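Isomaltodextranase (Arthrobacter globiformis, PDB 5AWO) hydrolyses (1->6)-alpha-D-glucosidic linkages in dextran-type polysaccharides, removing successive isomaltose units from the non-reducing ends of the chains. Local coordinates at residues N306-L311 against L586-I591; T382-D387 against R391-W396; A481-G486 against G500-L505; W573-G578 against L603-L608. All blocks are in the same frame, centred on the assembly; numbering follows the deposited sequence.

Contact 1 (N306-L311 against L586-I591); sequences NGRGQL and LNLVTI
Arg308 lies across two leucines of the strand 586-591, Leu586 and Leu588, and it supplies the whole of the side of the contact that belongs to 306-311. The aliphatic root does most of the touching: CB of Arg308 is 3.8 Å from CD1 of Leu588, and CG of Arg308 follows at 3.9 Å from that same methyl. The two side chains meet at about a right angle, so a single branch of Leu588 serves as the footing. Farther out, NH1 of Arg308 passes obliquely by the end of Leu586, 4.1 Å from CD1. Leu586 and Leu588 are two apart on an extended strand and point the same way, which lets one arginine span both. A kink in the arginine (chi2 -46°) carries its outer half along the strand from Leu588 to Leu586.

The charged end is tied elsewhere: NH2 of Arg308 donates to the carbonyl of Gly371 and NH1 to that of Arg33. At its root Arg308 occupies the second position of a type II beta turn, closed by Gln310 N to Gly307 O at 3.0 Å, with Gly309 taking the positive phi of the third position.

The turn follows helix 295-302 and leads into strand 312-314 of the catalytic TIM barrel. Strand 585-592 lies between strands 542-549 and 515-522 in one sheet of the carbohydrate-binding module, so the contact joins these two domains, with Pro401 packing on both Arg308 and Leu586.

Contact 2 (T382-D387 against R391-W396); sequences TPFSKD and RDTERW
Phe384 packs along Arg391 from root to guanidinium. Its CB sits 3.7 Å above one face of the guanidinium, offset toward the rim, while the ring reaches back to the start of the arginine, CD1 of Phe384 lying 3.8 Å from CB of Arg391. Although the ring and guanidinium planes are only 22° apart, it is this CB, and not the ring, that lies over the face. At the far end of the ring, CZ of Phe384 touches the methyl CG2 of Thr393 at 3.7 Å. With CG of Phe384 opposite its own nitrogen (chi1 -168°), the ring is directed along strand 391-392 toward that threonine.

Outside this shell, a water in the guanidinium plane joins the segments, accepting from Arg391 NE at 3.0 Å and donating to Thr382 O at 2.8 Å. Arg391 NH1 is bonded to Thr300 O and His304 ND1, beside the end of helix 295-302, and Thr393 OG1 is held by Arg412. The corner at 393-394 is shaped by Asp392: OD1 accepts from Glu394 N in an Asx turn, and OD2 is gripped side-on by NE and NH2 of Arg395, NE at 2.8 Å.

The contact is therefore mixed in character. Apolar carbon packs against one face of a cation whose NE donates to the water and whose NH1 donates to Thr300 O and His304 ND1; these bonds hold the guanidinium flat against Phe384 CB where the beta-sandwich domain meets the catalytic barrel.

Contact 3 (A481-G486 against G500-L505); sequences AAWGGG and GFVDGL
Trp483 and Val502 meet between the two sheets of a beta sandwich, the fold of the CBM35 carbohydrate-binding module: strand 482-484 is at the edge of one sheet and strand 501-505 belongs to the other. Walking in from Ala481, the first feature is its carbonyl oxygen, which lies 3.5 Å above a face of the Trp483 indole, toward the rim, and also accepts from Lys375 NZ. Ala482 then pairs by its backbone with Thr517 of strand 515-522.

Trp483 makes the main contact. Its pyrrole side touches one methyl, CG2 of Val502, which comes in obliquely at 3.4 Å from NE1 and 3.9 Å from CD1, a tight fit. The indole N-H itself is bonded to Ala478 O, which sets the rotation of the ring. Lys375 makes a cation-pi contact with this indole and Tyr378 an edge-to-face one, so the same tryptophan also packs on strand 375-378 of the neighbouring beta-sandwich domain.

Gly484 pairs with Leu515, and Gly485, at positive phi, then turns the chain toward the second segment. There Gly486 and Gly504 bring bare backbone together, the carbonyl oxygen of Gly486 standing 4.1 Å from CA of Gly504. Asp503, held through OD2 by Asn490, has OD1 turned to a water that links it to Gly486 O. This bridging water lies 3.0 Å from Gly486 O and 2.9 Å from Asp503 OD1.

Contact 4 (W573-G578 against L603-L608); sequences WGVADG and LNWIEL
From Trp573 facing Asn604 to Val575 facing Ile606 the two chains run parallel at CA separations of 8.7 and 9.1 Å, because strand 526-535 lies between them, antiparallel to both; the segments thus meet only through side chains that reach across it.

Trp573 brings the six-membered end of its indole to the root of Asn604, CZ3 of Trp573 lying 3.9 Å from CB of Asn604, and the two side chains meet at about a right angle. The indole is fixed by its N-H, bonded to Pro494 O, and by an edge-to-face contact with Phe501. Further along, CG2 of Val575 touches CH2 of Trp605 at 4.3 Å, a looser apolar contact near the solvent-facing side of the strand. Trp605 leaves the backbone with CG lodged between its nitrogen and carbonyl carbon (chi1 51°), which swings the ring over toward Val575. OE2 of Glu607 lies 3.7 Å above one face of the Trp605 ring, toward the rim. The same indole donates from NE1 to Asp497 OD2 and makes a cation-pi contact with Arg475, itself salt-bridged to Glu607.

Asn604 and Trp605 both face Arg533 in a classic beta bulge, and both pack against that residue. Strand 526-535 is thus flanked by 574-582 and 601-609, the latter continuing to strands 473-477 and 501-505 in the same sheet of the carbohydrate-binding module.

Overall arrangement
Contact 2 comes first along the chain after 306-311 and lies inside the long loop that contact 1 closes; contact 3 is nested there too, while the segments of contacts 1 and 4 alternate along the chain and touch where Ile591 packs on Leu603. Contacts 1 and 3 have centres about 12 Å apart and touch where Gly307 and Arg308 meet Ala482. Contacts 3 and 4, centres about 15 Å apart, share a sheet, strands 501-505 and 601-609 being neighbours in it. Contact 2, its centre about 27 Å from that of contact 4, touches none of the others. The module's sheet with strands 482-484 and 585-592 packs on the barrel's 306-311 turn, and contact 4 lies in the other sheet.

Contact 1 (N306-L311 against L586-I591)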
loop_
_atom_site.group_PDB
_atom_site.type_symbol
_atom_site.label_atom_id
_atom_site.label_comp_id
_atom_site.label_asym_id
_atom_site.label_seq_id
_atom_site.Cartn_x
_atom_site.Cartn_y
_atom_site.Cartn_z
ATOM N N ASN A 306 4.276 5.518 1.581
ATOM C CA ASN A 306 2.903 5.327 1.117
ATOM C C ASN A 306 2.464 6.412 0.128
ATOM O O ASN A 306 3.241 7.313 -0.194
ATOM C CB ASN A 306 1.931 5.156 2.280
ATOM C CG ASN A 306 1.541 6.452 2.960
ATOM O OD1 ASN A 306 1.744 7.556 2.452
ATOM N ND2 ASN A 306 0.893 6.319 4.120
ATOM N N GLY A 307 1.257 6.281 -0.395
ATOM C CA GLY A 307 0.637 7.311 -1.235
ATOM C C GLY A 307 0.630 7.024 -2.723
ATOM O O GLY A 307 1.154 6.023 -3.191
ATOM N N ARG A 308 0.024 7.930 -3.471
ATOM C CA ARG A 308 -0.229 7.677 -4.873
ATOM C C ARG A 308 1.066 7.459 -5.643
ATOM O O ARG A 308 1.951 8.328 -5.647
ATOM C CB ARG A 308 -1.020 8.834 -5.510
ATOM C CG ARG A 308 -2.355 9.149 -4.839
ATOM C CD ARG A 308 -3.205 7.919 -4.542
ATOM N NE ARG A 308 -4.482 8.303 -3.920
ATOM C CZ ARG A 308 -5.615 8.565 -4.574
ATOM N NH1 ARG A 308 -5.705 8.459 -5.901
ATOM N NH2 ARG A 308 -6.701 8.904 -3.901
ATOM N N GLY A 309 1.150 6.285 -6.267
ATOM C CA GLY A 309 2.284 5.856 -7.070
ATOM C C GLY A 309 3.456 5.278 -6.318
ATOM O O GLY A 309 4.386 4.808 -6.952
ATOM N N GLN A 310 3.394 5.280 -4.978
ATOM C CA GLN A 310 4.430 4.672 -4.134
ATOM C C GLN A 310 3.929 3.270 -3.728
ATOM O O GLN A 310 3.563 2.516 -4.602
ATOM C CB GLN A 310 4.787 5.605 -2.967
ATOM C CG GLN A 310 5.230 6.994 -3.429
ATOM C CD GLN A 310 6.446 6.941 -4.353
ATOM O OE1 GLN A 310 7.440 6.253 -4.053
ATOM N NE2 GLN A 310 6.369 7.677 -5.471
ATOM N N LEU A 311 3.824 2.959 -2.432
ATOM C CA LEU A 311 3.315 1.659 -2.018
ATOM C C LEU A 311 2.000 1.813 -1.242
ATOM O O LEU A 311 1.786 2.806 -0.517
ATOM C CB LEU A 311 4.323 0.946 -1.136
ATOM C CG LEU A 311 5.473 0.266 -1.876
ATOM C CD1 LEU A 311 6.579 -0.078 -0.915
ATOM C CD2 LEU A 311 4.971 -0.962 -2.619
ATOM N N LEU A 586 -9.923 12.783 -11.764
ATOM C CA LEU A 586 -8.706 12.532 -11.004
ATOM C C LEU A 586 -7.457 12.864 -11.806
ATOM O O LEU A 586 -7.252 12.322 -12.885
ATOM C CB LEU A 586 -8.639 11.058 -10.581
ATOM C CG LEU A 586 -7.361 10.631 -9.831
ATOM C CD1 LEU A 586 -7.177 11.341 -8.495
ATOM C CD2 LEU A 586 -7.397 9.121 -9.640
ATOM N N ASN A 587 -6.616 13.704 -11.218
ATOM C CA ASN A 587 -5.310 14.007 -11.775
ATOM C C ASN A 587 -4.264 13.771 -10.706
ATOM O O ASN A 587 -4.498 14.084 -9.532
ATOM C CB ASN A 587 -5.227 15.485 -12.225
ATOM C CG ASN A 587 -6.215 15.817 -13.322
ATOM O OD1 ASN A 587 -5.917 15.675 -14.526
ATOM N ND2 ASN A 587 -7.416 16.211 -12.914
ATOM N N LEU A 588 -3.108 13.266 -11.114
ATOM C CA LEU A 588 -1.950 13.209 -10.237
ATOM C C LEU A 588 -1.002 14.337 -10.598
ATOM O O LEU A 588 -0.498 14.374 -11.737
ATOM C CB LEU A 588 -1.239 11.860 -10.347
ATOM C CG LEU A 588 -1.977 10.625 -9.805
ATOM C CD1 LEU A 588 -2.424 10.843 -8.363
ATOM C CD2 LEU A 588 -3.162 10.201 -10.652
ATOM N N VAL A 589 -0.790 15.252 -9.669
ATOM C CA VAL A 589 0.100 16.391 -9.885
ATOM C C VAL A 589 1.358 16.087 -9.106
ATOM O O VAL A 589 1.329 16.001 -7.867
ATOM C CB VAL A 589 -0.552 17.718 -9.436
ATOM C CG1 VAL A 589 0.417 18.879 -9.608
ATOM C CG2 VAL A 589 -1.822 17.980 -10.236
ATOM N N THR A 590 2.451 15.897 -9.837
ATOM C CA THR A 590 3.746 15.560 -9.281
ATOM C C THR A 590 4.743 16.687 -9.530
ATOM O O THR A 590 4.879 17.164 -10.670
ATOM C CB THR A 590 4.238 14.217 -9.844
ATOM O OG1 THR A 590 3.333 13.181 -9.394
ATOM C CG2 THR A 590 5.649 13.872 -9.411
ATOM N N ILE A 591 5.423 17.075 -8.466
ATOM C CA ILE A 591 6.478 18.100 -8.475
ATOM C C ILE A 591 7.744 17.470 -7.931
ATOM O O ILE A 591 7.717 16.877 -6.852
ATOM C CB ILE A 591 6.091 19.373 -7.670
ATOM C CG1 ILE A 591 7.266 20.362 -7.618
ATOM C CG2 ILE A 591 5.604 19.039 -6.257
ATOM C CD1 ILE A 591 6.884 21.769 -7.167
#

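Contact 2 (T382-D387 against R391-W396)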
loop_
_atom_site.group_PDB
_atom_site.type_symbol
_atom_site.label_atom_id
_atom_site.label_comp_id
_atom_site.label_asym_id
_atom_site.label_seq_id
_atom_site.Cartn_x
_atom_site.Cartn_y
_atom_site.Cartn_z
ATOM N N THR A 382 13.341 12.316 11.834
ATOM C CA THR A 382 14.101 11.099 12.136
ATOM C C THR A 382 13.288 9.882 11.720
ATOM O O THR A 382 12.097 9.795 12.033
ATOM C CB THR A 382 14.410 11.006 13.637
ATOM O OG1 THR A 382 15.003 12.244 14.071
ATOM C CG2 THR A 382 15.348 9.853 13.975
ATOM N N PRO A 383 13.905 8.948 10.999
ATOM C CA PRO A 383 13.175 7.716 10.713
ATOM C C PRO A 383 12.584 7.122 11.978
ATOM O O PRO A 383 13.224 7.077 13.009
ATOM C CB PRO A 383 14.245 6.800 10.132
ATOM C CG PRO A 383 15.222 7.738 9.482
ATOM C CD PRO A 383 15.281 8.900 10.456
ATOM N N PHE A 384 11.349 6.650 11.855
ATOM C CA PHE A 384 10.636 6.020 12.976
ATOM C C PHE A 384 11.384 4.788 13.482
ATOM O O PHE A 384 11.307 4.467 14.667
ATOM C CB PHE A 384 9.216 5.683 12.520
ATOM C CG PHE A 384 8.261 5.292 13.622
ATOM C CD1 PHE A 384 7.750 6.235 14.512
ATOM C CD2 PHE A 384 7.786 3.972 13.721
ATOM C CE1 PHE A 384 6.862 5.859 15.491
ATOM C CE2 PHE A 384 6.884 3.604 14.705
ATOM C CZ PHE A 384 6.428 4.556 15.602
ATOM N N SER A 385 12.080 4.109 12.569
ATOM C CA SER A 385 12.924 2.980 12.947
ATOM C C SER A 385 14.029 3.342 13.945
ATOM O O SER A 385 14.504 2.476 14.682
ATOM C CB SER A 385 13.564 2.373 11.699
ATOM O OG SER A 385 14.237 3.383 10.972
ATOM N N LYS A 386 14.449 4.600 13.970
ATOM C CA LYS A 386 15.487 5.068 14.886
ATOM C C LYS A 386 14.940 5.787 16.097
ATOM O O LYS A 386 15.590 5.818 17.153
ATOM C CB LYS A 386 16.418 6.020 14.136
ATOM C CG LYS A 386 17.229 5.333 13.063
ATOM C CD LYS A 386 18.166 6.301 12.368
ATOM C CE LYS A 386 18.652 5.745 11.042
ATOM N NZ LYS A 386 19.476 6.763 10.336
ATOM N N ASP A 387 13.784 6.420 15.956
ATOM C CA ASP A 387 13.197 7.174 17.055
ATOM C C ASP A 387 11.677 7.037 16.971
ATOM O O ASP A 387 11.063 7.667 16.119
ATOM C CB ASP A 387 13.614 8.646 16.987
ATOM C CG ASP A 387 13.050 9.468 18.125
ATOM O OD1 ASP A 387 12.355 8.926 19.014
ATOM O OD2 ASP A 387 13.321 10.697 18.154
ATOM N N ARG A 391 6.980 10.059 14.945
ATOM C CA ARG A 391 5.662 9.990 14.327
ATOM C C ARG A 391 4.683 9.475 15.378
ATOM O O ARG A 391 5.068 8.743 16.282
ATOM C CB ARG A 391 5.655 9.069 13.086
ATOM C CG ARG A 391 6.722 9.407 12.056
ATOM C CD ARG A 391 6.821 8.350 10.973
ATOM N NE ARG A 391 8.031 8.546 10.185
ATOM C CZ ARG A 391 8.453 7.760 9.215
ATOM N NH1 ARG A 391 7.783 6.651 8.901
ATOM N NH2 ARG A 391 9.559 8.079 8.540
ATOM N N ASP A 392 3.422 9.909 15.254
ATOM C CA ASP A 392 2.392 9.570 16.248
ATOM C C ASP A 392 1.517 8.438 15.717
ATOM O O ASP A 392 0.699 8.642 14.840
ATOM C CB ASP A 392 1.552 10.804 16.536
ATOM C CG ASP A 392 0.702 10.661 17.773
ATOM O OD1 ASP A 392 0.330 9.507 18.125
ATOM O OD2 ASP A 392 0.384 11.699 18.407
ATOM N N THR A 393 1.671 7.255 16.319
ATOM C CA THR A 393 0.893 6.086 15.914
ATOM C C THR A 393 -0.612 6.246 16.144
ATOM O O THR A 393 -1.380 5.498 15.548
ATOM C CB THR A 393 1.324 4.786 16.642
ATOM O OG1 THR A 393 1.021 4.885 18.047
ATOM C CG2 THR A 393 2.782 4.476 16.428
ATOM N N GLU A 394 -1.035 7.211 16.971
ATOM C CA GLU A 394 -2.401 7.312 17.432
ATOM C C GLU A 394 -3.223 8.432 16.795
ATOM O O GLU A 394 -4.380 8.591 17.112
ATOM C CB GLU A 394 -2.412 7.456 18.941
ATOM C CG GLU A 394 -1.919 6.213 19.660
ATOM C CD GLU A 394 -1.876 6.430 21.140
ATOM O OE1 GLU A 394 -1.121 7.313 21.625
ATOM O OE2 GLU A 394 -2.613 5.700 21.865
ATOM N N ARG A 395 -2.615 9.227 15.909
ATOM C CA ARG A 395 -3.336 10.295 15.221
ATOM C C ARG A 395 -2.947 10.287 13.753
ATOM O O ARG A 395 -1.749 10.473 13.415
ATOM C CB ARG A 395 -3.007 11.656 15.849
ATOM C CG ARG A 395 -3.493 11.757 17.286
ATOM C CD ARG A 395 -3.292 13.150 17.881
ATOM N NE ARG A 395 -1.870 13.373 18.101
ATOM C CZ ARG A 395 -1.274 14.557 18.203
ATOM N NH1 ARG A 395 -1.953 15.700 18.096
ATOM N NH2 ARG A 395 0.029 14.589 18.428
ATOM N N TRP A 396 -3.942 10.108 12.901
ATOM C CA TRP A 396 -3.753 9.900 11.450
ATOM C C TRP A 396 -4.613 10.866 10.652
ATOM O O TRP A 396 -5.732 11.178 11.054
ATOM C CB TRP A 396 -4.170 8.472 11.075
ATOM C CG TRP A 396 -3.152 7.449 11.483
ATOM C CD1 TRP A 396 -2.886 6.996 12.741
ATOM C CD2 TRP A 396 -2.244 6.786 10.611
ATOM N NE1 TRP A 396 -1.856 6.093 12.704
ATOM C CE2 TRP A 396 -1.431 5.961 11.407
ATOM C CE3 TRP A 396 -2.019 6.836 9.235
ATOM C CZ2 TRP A 396 -0.414 5.175 10.859
ATOM C CZ3 TRP A 396 -1.021 6.062 8.697
ATOM C CH2 TRP A 396 -0.227 5.244 9.509
HETATM O O HOH W 1 9.888 10.839 10.639
#

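Contact 3 (A481-G486 against G500-L505)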
loop_
_atom_site.group_PDB
_atom_site.type_symbol
_atom_site.label_atom_id
_atom_site.label_comp_id
_atom_site.label_asym_id
_atom_site.label_seq_id
_atom_site.Cartn_x
_atom_site.Cartn_y
_atom_site.Cartn_z
ATOM N N ALA A 481 1.069 14.508 1.739
ATOM C CA ALA A 481 1.038 13.944 0.408
ATOM C C ALA A 481 1.992 12.754 0.290
ATOM O O ALA A 481 2.477 12.267 1.301
ATOM C CB ALA A 481 1.380 15.030 -0.620
ATOM N N ALA A 482 2.194 12.284 -0.944
ATOM C CA ALA A 482 3.079 11.175 -1.236
ATOM C C ALA A 482 4.472 11.680 -1.552
ATOM O O ALA A 482 4.613 12.608 -2.349
ATOM C CB ALA A 482 2.534 10.351 -2.389
ATOM N N TRP A 483 5.482 11.045 -0.980
ATOM C CA TRP A 483 6.885 11.398 -1.145
ATOM C C TRP A 483 7.641 10.287 -1.849
ATOM O O TRP A 483 7.467 9.117 -1.521
ATOM C CB TRP A 483 7.579 11.635 0.188
ATOM C CG TRP A 483 6.822 12.497 1.149
ATOM C CD1 TRP A 483 6.015 13.544 0.839
ATOM C CD2 TRP A 483 6.774 12.358 2.569
ATOM N NE1 TRP A 483 5.472 14.077 1.977
ATOM C CE2 TRP A 483 5.942 13.383 3.059
ATOM C CE3 TRP A 483 7.388 11.492 3.485
ATOM C CZ2 TRP A 483 5.650 13.526 4.412
ATOM C CZ3 TRP A 483 7.107 11.640 4.817
ATOM C CH2 TRP A 483 6.256 12.673 5.279
ATOM N N GLY A 484 8.515 10.649 -2.798
ATOM C CA GLY A 484 9.388 9.685 -3.439
ATOM C C GLY A 484 10.791 10.209 -3.699
ATOM O O GLY A 484 11.040 11.415 -3.591
ATOM N N GLY A 485 11.717 9.281 -3.962
ATOM C CA GLY A 485 13.066 9.636 -4.413
ATOM C C GLY A 485 13.952 10.364 -3.436
ATOM O O GLY A 485 14.994 10.899 -3.841
ATOM N N GLY A 486 13.578 10.378 -2.154
ATOM C CA GLY A 486 14.355 11.049 -1.130
ATOM C C GLY A 486 13.658 12.266 -0.550
ATOM O O GLY A 486 14.100 12.780 0.473
ATOM N N GLY A 500 4.763 20.993 9.405
ATOM C CA GLY A 500 6.058 20.977 8.729
ATOM C C GLY A 500 5.925 21.160 7.231
ATOM O O GLY A 500 4.954 21.755 6.736
ATOM N N PHE A 501 6.885 20.602 6.497
ATOM C CA PHE A 501 6.980 20.774 5.071
ATOM C C PHE A 501 7.764 19.615 4.481
ATOM O O PHE A 501 8.210 18.727 5.213
ATOM C CB PHE A 501 7.671 22.121 4.733
ATOM C CG PHE A 501 8.977 22.327 5.437
ATOM C CD1 PHE A 501 10.184 21.864 4.895
ATOM C CD2 PHE A 501 9.007 22.976 6.650
ATOM C CE1 PHE A 501 11.379 22.071 5.559
ATOM C CE2 PHE A 501 10.191 23.180 7.322
ATOM C CZ PHE A 501 11.393 22.722 6.781
ATOM N N VAL A 502 7.948 19.627 3.164
ATOM C CA VAL A 502 8.767 18.618 2.524
ATOM C C VAL A 502 10.122 19.183 2.126
ATOM O O VAL A 502 10.172 20.231 1.487
ATOM C CB VAL A 502 8.038 18.031 1.306
ATOM C CG1 VAL A 502 8.984 17.186 0.446
ATOM C CG2 VAL A 502 6.875 17.182 1.786
ATOM N N ASP A 503 11.190 18.512 2.535
ATOM C CA ASP A 503 12.544 18.847 2.085
ATOM C C ASP A 503 13.126 17.689 1.288
ATOM O O ASP A 503 12.381 16.785 0.841
ATOM C CB ASP A 503 13.430 19.293 3.261
ATOM C CG ASP A 503 13.840 18.167 4.178
ATOM O OD1 ASP A 503 13.329 17.035 3.975
ATOM O OD2 ASP A 503 14.651 18.419 5.099
ATOM N N GLY A 504 14.434 17.752 1.037
ATOM C CA GLY A 504 15.089 16.785 0.196
ATOM C C GLY A 504 14.820 16.994 -1.280
ATOM O O GLY A 504 15.076 16.090 -2.085
ATOM N N LEU A 505 14.293 18.158 -1.657
ATOM C CA LEU A 505 13.990 18.451 -3.041
ATOM C C LEU A 505 15.201 19.197 -3.612
ATOM O O LEU A 505 15.212 20.415 -3.699
ATOM C CB LEU A 505 12.693 19.253 -3.174
ATOM C CG LEU A 505 11.417 18.494 -2.751
ATOM C CD1 LEU A 505 10.254 19.460 -2.581
ATOM C CD2 LEU A 505 11.064 17.414 -3.772
HETATM O O HOH W 2 14.357 14.584 2.816
#

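Contact 4 (W573-G578 against L603-L608)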
loop_
_atom_site.group_PDB
_atom_site.type_symbol
_atom_site.label_atom_id
_atom_site.label_comp_id
_atom_site.label_asym_id
_atom_site.label_seq_id
_atom_site.Cartn_x
_atom_site.Cartn_y
_atom_site.Cartn_z
ATOM N N TRP A 573 9.239 32.294 3.334
ATOM C CA TRP A 573 8.359 31.531 2.461
ATOM C C TRP A 573 7.723 32.438 1.416
ATOM O O TRP A 573 7.303 33.572 1.718
ATOM C CB TRP A 573 7.274 30.805 3.301
ATOM C CG TRP A 573 7.891 29.868 4.314
ATOM C CD1 TRP A 573 8.336 30.179 5.547
ATOM C CD2 TRP A 573 8.149 28.459 4.143
ATOM N NE1 TRP A 573 8.875 29.068 6.167
ATOM C CE2 TRP A 573 8.764 28.000 5.320
ATOM C CE3 TRP A 573 7.927 27.557 3.106
ATOM C CZ2 TRP A 573 9.164 26.667 5.491
ATOM C CZ3 TRP A 573 8.328 26.247 3.271
ATOM C CH2 TRP A 573 8.937 25.816 4.446
ATOM N N GLY A 574 7.664 31.954 0.183
ATOM C CA GLY A 574 6.951 32.641 -0.883
ATOM C C GLY A 574 5.919 31.762 -1.553
ATOM O O GLY A 574 5.820 30.567 -1.257
ATOM N N VAL A 575 5.139 32.357 -2.437
ATOM C CA VAL A 575 4.152 31.659 -3.228
ATOM C C VAL A 575 4.438 31.893 -4.708
ATOM O O VAL A 575 4.368 33.033 -5.197
ATOM C CB VAL A 575 2.718 32.119 -2.884
ATOM C CG1 VAL A 575 1.707 31.348 -3.713
ATOM C CG2 VAL A 575 2.462 31.970 -1.382
ATOM N N ALA A 576 4.797 30.830 -5.417
ATOM C CA ALA A 576 4.923 30.886 -6.865
ATOM C C ALA A 576 3.567 30.626 -7.478
ATOM O O ALA A 576 2.761 29.854 -6.936
ATOM C CB ALA A 576 5.936 29.871 -7.356
ATOM N N ASP A 577 3.306 31.287 -8.599
ATOM C CA ASP A 577 2.052 31.162 -9.313
ATOM C C ASP A 577 2.263 30.406 -10.598
ATOM O O ASP A 577 3.321 30.513 -11.237
ATOM C CB ASP A 577 1.496 32.542 -9.666
ATOM C CG ASP A 577 1.139 33.361 -8.454
ATOM O OD1 ASP A 577 1.117 32.824 -7.323
ATOM O OD2 ASP A 577 0.875 34.567 -8.636
ATOM N N GLY A 578 1.240 29.671 -11.007
ATOM C CA GLY A 578 1.278 28.978 -12.258
ATOM C C GLY A 578 -0.078 28.640 -12.814
ATOM O O GLY A 578 -1.118 28.975 -12.241
ATOM N N LEU A 603 8.993 22.540 0.132
ATOM C CA LEU A 603 7.633 22.736 -0.317
ATOM C C LEU A 603 6.663 22.582 0.844
ATOM O O LEU A 603 6.661 21.547 1.512
ATOM C CB LEU A 603 7.273 21.751 -1.430
ATOM C CG LEU A 603 5.900 21.930 -2.058
ATOM C CD1 LEU A 603 5.824 23.208 -2.902
ATOM C CD2 LEU A 603 5.531 20.726 -2.895
ATOM N N ASN A 604 5.831 23.602 1.062
ATOM C CA ASN A 604 4.813 23.579 2.118
ATOM C C ASN A 604 3.473 23.074 1.624
ATOM O O ASN A 604 2.876 22.187 2.247
ATOM C CB ASN A 604 4.655 24.984 2.688
ATOM C CG ASN A 604 3.941 25.009 4.025
ATOM O OD1 ASN A 604 3.708 23.975 4.694
ATOM N ND2 ASN A 604 3.616 26.186 4.441
ATOM N N TRP A 605 2.973 23.607 0.518
ATOM C CA TRP A 605 1.701 23.201 -0.022
ATOM C C TRP A 605 1.525 23.617 -1.457
ATOM O O TRP A 605 2.310 24.440 -1.963
ATOM C CB TRP A 605 0.530 23.702 0.838
ATOM C CG TRP A 605 0.448 25.192 1.237
ATOM C CD1 TRP A 605 0.576 25.684 2.481
ATOM C CD2 TRP A 605 0.120 26.324 0.394
ATOM N NE1 TRP A 605 0.367 27.059 2.498
ATOM C CE2 TRP A 605 0.087 27.464 1.224
ATOM C CE3 TRP A 605 -0.147 26.478 -0.967
ATOM C CZ2 TRP A 605 -0.184 28.752 0.723
ATOM C CZ3 TRP A 605 -0.416 27.765 -1.461
ATOM C CH2 TRP A 605 -0.432 28.869 -0.611
ATOM N N ILE A 606 0.568 23.008 -2.135
ATOM C CA ILE A 606 0.011 23.568 -3.359
ATOM C C ILE A 606 -1.442 23.982 -3.115
ATOM O O ILE A 606 -2.114 23.470 -2.209
ATOM C CB ILE A 606 0.116 22.636 -4.594
ATOM C CG1 ILE A 606 -0.779 21.395 -4.453
ATOM C CG2 ILE A 606 1.563 22.229 -4.846
ATOM C CD1 ILE A 606 -0.908 20.626 -5.739
ATOM N N GLU A 607 -1.909 24.940 -3.905
ATOM C CA GLU A 607 -3.309 25.342 -3.921
ATOM C C GLU A 607 -3.817 25.339 -5.338
ATOM O O GLU A 607 -3.091 25.738 -6.264
ATOM C CB GLU A 607 -3.495 26.715 -3.296
ATOM C CG GLU A 607 -3.662 26.672 -1.798
ATOM C CD GLU A 607 -3.939 28.021 -1.194
ATOM O OE1 GLU A 607 -4.131 28.996 -1.977
ATOM O OE2 GLU A 607 -3.975 28.102 0.051
ATOM N N LEU A 608 -5.037 24.847 -5.520
ATOM C CA LEU A 608 -5.715 24.894 -6.802
ATOM C C LEU A 608 -6.990 25.697 -6.641
ATOM O O LEU A 608 -7.601 25.710 -5.563
ATOM C CB LEU A 608 -6.059 23.495 -7.306
ATOM C CG LEU A 608 -4.959 22.669 -7.959
ATOM C CD1 LEU A 608 -4.525 23.306 -9.279
ATOM C CD2 LEU A 608 -3.777 22.479 -7.016
#